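Local coordinates for protein sulfotransferase (Mus musculus, PDB 5X2B) that probably transfers sulfonate groups to acceptor molecules as a cytosolic sulfotransferase, and binds the spent-cofactor nucleotide adenosine-3'-5'-diphosphate, at residues F154-V157 / L158-E162. Residues are numbered along the deposited sequence; the frame is centred on the assembly and turned at random.
Sequences FDHV and LSWEE
Trp160 CD1 and NE1 sit over one face of the His156 imidazole, with CD1 3.7 Å above the histidine plane and offset toward the rim. His156 CE1 comes within 3.7 Å of Trp160 NE1, yet the two planes meet at 47°, so the rings cross obliquely instead of stacking. Tyr108 stacks on Trp160, Tyr92 meets Trp160 edge-to-face, and Tyr40 meets His156 edge-to-face. The two residues form an i to i+4 aromatic pair on one side of the helix. With CG anti to the backbone N (chi1 -158°), the imidazole lies beside its own carbonyl carbon, which brings CE1 to Trp160 NE1. Its rotation is fixed at the rim: ND1 bonds Tyr108 OH and NE2 the carbonyl of His89, satisfying both nitrogens of this buried ring. Losing the ring to an alanine is likely to leave Tyr108 OH and the carbonyl of His89 without their imidazole partner and open a gap beside Trp160 CD1 and NE1. The backbone supplies i to i+4 hydrogen bonds, with Leu158 N to Phe154 O at 3.1 Å and Ser159 N to Asp155 O at 3.1 Å. Leu158 CG packs 3.2 Å from Phe154 O. Asp155 forms a salt bridge with Lys266, while elsewhere Glu161 bonds Ser270 OG and Val272 N. Helix 153-161 thus lies between strand 35-38 of the parallel sheet, where Val38 touches the side chains of His156 and Trp160, and helix 253-266, where Phe154 packs on Phe263.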
ATOM      1  N   PHE A 154       4.689   9.816  -7.382  1.00 30.37           N
ATOM      2  CA  PHE A 154       3.696  10.741  -7.901  1.00 27.49           C
ATOM      3  C   PHE A 154       2.820  10.068  -8.926  1.00 20.96           C
ATOM      4  O   PHE A 154       1.632  10.223  -8.901  1.00 43.09           O
ATOM      5  CB  PHE A 154       4.352  11.994  -8.484  1.00 37.80           C
ATOM      6  CG  PHE A 154       5.225  12.747  -7.494  1.00 23.92           C
ATOM      7  CD1 PHE A 154       4.722  13.806  -6.759  1.00 26.78           C
ATOM      8  CD2 PHE A 154       6.556  12.383  -7.311  1.00 38.16           C
ATOM      9  CE1 PHE A 154       5.525  14.509  -5.876  1.00 37.92           C
ATOM     10  CE2 PHE A 154       7.349  13.052  -6.428  1.00 30.15           C
ATOM     11  CZ  PHE A 154       6.845  14.123  -5.704  1.00 49.32           C
ATOM     12  N   ASP A 155       3.408   9.311  -9.816  1.00 18.88           N
ATOM     13  CA  ASP A 155       2.648   8.596 -10.777  1.00 23.44           C
ATOM     14  C   ASP A 155       1.656   7.650 -10.151  1.00 39.16           C
ATOM     15  O   ASP A 155       0.518   7.569 -10.595  1.00 46.89           O
ATOM     16  CB  ASP A 155       3.592   7.806 -11.634  1.00 37.02           C
ATOM     17  CG  ASP A 155       4.445   8.694 -12.473  1.00 43.58           C
ATOM     18  OD1 ASP A 155       4.157   9.916 -12.404  1.00 26.31           O
ATOM     19  OD2 ASP A 155       5.351   8.208 -13.220  1.00 37.65           O
ATOM     20  N   HIS A 156       2.069   6.928  -9.122  1.00 27.22           N
ATOM     21  CA  HIS A 156       1.174   5.964  -8.521  1.00 27.21           C
ATOM     22  C   HIS A 156      -0.118   6.634  -8.146  1.00 26.01           C
ATOM     23  O   HIS A 156      -1.241   6.245  -8.480  1.00 29.18           O
ATOM     24  CB  HIS A 156       1.800   5.400  -7.262  1.00 19.11           C
ATOM     25  CG  HIS A 156       1.216   4.073  -6.883  1.00 25.14           C
ATOM     26  ND1 HIS A 156       0.241   3.951  -5.933  1.00 46.83           N
ATOM     27  CD2 HIS A 156       1.427   2.846  -7.394  1.00 29.31           C
ATOM     28  CE1 HIS A 156      -0.111   2.667  -5.837  1.00 32.06           C
ATOM     29  NE2 HIS A 156       0.601   1.974  -6.711  1.00 32.85           N
ATOM     30  N   VAL A 157       0.080   7.668  -7.407  1.00 15.50           N
ATOM     31  CA  VAL A 157      -1.003   8.307  -6.764  1.00 18.41           C
ATOM     32  C   VAL A 157      -1.939   8.859  -7.814  1.00 32.14           C
ATOM     33  O   VAL A 157      -3.182   8.779  -7.708  1.00 34.91           O
ATOM     34  CB  VAL A 157      -0.391   9.445  -5.954  1.00 33.49           C
ATOM     35  CG1 VAL A 157      -1.437  10.252  -5.260  1.00 25.27           C
ATOM     36  CG2 VAL A 157       0.558   8.893  -4.945  1.00 25.14           C
ATOM     37  N   LEU A 158      -1.340   9.434  -8.846  1.00 25.65           N
ATOM     38  CA  LEU A 158      -2.107  10.207  -9.818  1.00 28.76           C
ATOM     39  C   LEU A 158      -3.003   9.335 -10.629  1.00 31.27           C
ATOM     40  O   LEU A 158      -4.206   9.538 -10.735  1.00 30.28           O
ATOM     41  CB  LEU A 158      -1.174  10.971 -10.742  1.00 28.65           C
ATOM     42  CG  LEU A 158      -0.597  12.247 -10.091  1.00 37.26           C
ATOM     43  CD1 LEU A 158       0.472  12.953 -10.993  1.00 31.42           C
ATOM     44  CD2 LEU A 158      -1.670  13.258  -9.701  1.00 24.92           C
ATOM     45  N   SER A 159      -2.384   8.342 -11.199  1.00 27.11           N
ATOM     46  CA  SER A 159      -3.079   7.362 -11.968  0.56 31.86           C
ATOM     47  C   SER A 159      -4.291   7.017 -11.167  1.00 38.11           C
ATOM     48  O   SER A 159      -5.412   6.977 -11.664  1.00 35.01           O
ATOM     49  CB  SER A 159      -2.198   6.128 -12.134  0.56 30.86           C
ATOM     50  OG  SER A 159      -1.708   5.639 -10.880  0.56 28.99           O
ATOM     51  N   TRP A 160      -4.051   6.796  -9.890  1.00 29.27           N
ATOM     52  CA  TRP A 160      -5.123   6.292  -9.092  1.00 25.41           C
ATOM     53  C   TRP A 160      -6.077   7.383  -8.847  1.00 23.91           C
ATOM     54  O   TRP A 160      -7.270   7.189  -8.748  1.00 25.54           O
ATOM     55  CB  TRP A 160      -4.602   5.737  -7.787  1.00 35.06           C
ATOM     56  CG  TRP A 160      -4.112   4.420  -8.054  1.00 35.26           C
ATOM     57  CD1 TRP A 160      -2.819   4.001  -8.134  1.00 38.89           C
ATOM     58  CD2 TRP A 160      -4.905   3.320  -8.381  1.00 24.37           C
ATOM     59  NE1 TRP A 160      -2.770   2.687  -8.467  1.00 26.51           N
ATOM     60  CE2 TRP A 160      -4.060   2.237  -8.618  1.00 21.90           C
ATOM     61  CE3 TRP A 160      -6.280   3.130  -8.479  1.00 18.18           C
ATOM     62  CZ2 TRP A 160      -4.512   0.994  -8.944  1.00 36.81           C
ATOM     63  CZ3 TRP A 160      -6.744   1.900  -8.790  1.00 40.81           C
ATOM     64  CH2 TRP A 160      -5.864   0.835  -9.024  1.00 42.05           C
ATOM     65  N   GLU A 161      -5.553   8.566  -8.732  1.00 22.49           N
ATOM     66  CA  GLU A 161      -6.421   9.578  -8.284  1.00 22.98           C
ATOM     67  C   GLU A 161      -7.446   9.760  -9.365  1.00 28.24           C
ATOM     68  O   GLU A 161      -8.472  10.337  -9.130  1.00 28.01           O
ATOM     69  CB  GLU A 161      -5.662  10.866  -8.054  1.00 27.53           C
ATOM     70  CG  GLU A 161      -6.547  11.995  -7.528  1.00 28.61           C
ATOM     71  CD  GLU A 161      -5.786  13.280  -7.064  1.00 31.82           C
ATOM     72  OE1 GLU A 161      -4.575  13.373  -7.292  1.00 40.43           O
ATOM     73  OE2 GLU A 161      -6.386  14.206  -6.473  1.00 24.99           O
ATOM     74  N   GLU A 162      -7.185   9.280 -10.574  1.00 31.05           N
ATOM     75  CA  GLU A 162      -8.110   9.589 -11.663  1.00 30.56           C
ATOM     76  C   GLU A 162      -9.475   8.994 -11.460  1.00 33.17           C
ATOM     77  O   GLU A 162     -10.436   9.315 -12.158  1.00 26.51           O
ATOM     78  CB  GLU A 162      -7.567   9.060 -12.966  1.00 19.98           C
ATOM     79  CG  GLU A 162      -6.545   9.963 -13.443  1.00 31.32           C
ATOM     80  CD  GLU A 162      -6.170   9.680 -14.858  1.00 36.79           C
ATOM     81  OE1 GLU A 162      -6.822   8.841 -15.522  1.00 52.17           O
ATOM     82  OE2 GLU A 162      -5.213  10.328 -15.304  1.00 49.40           O
TER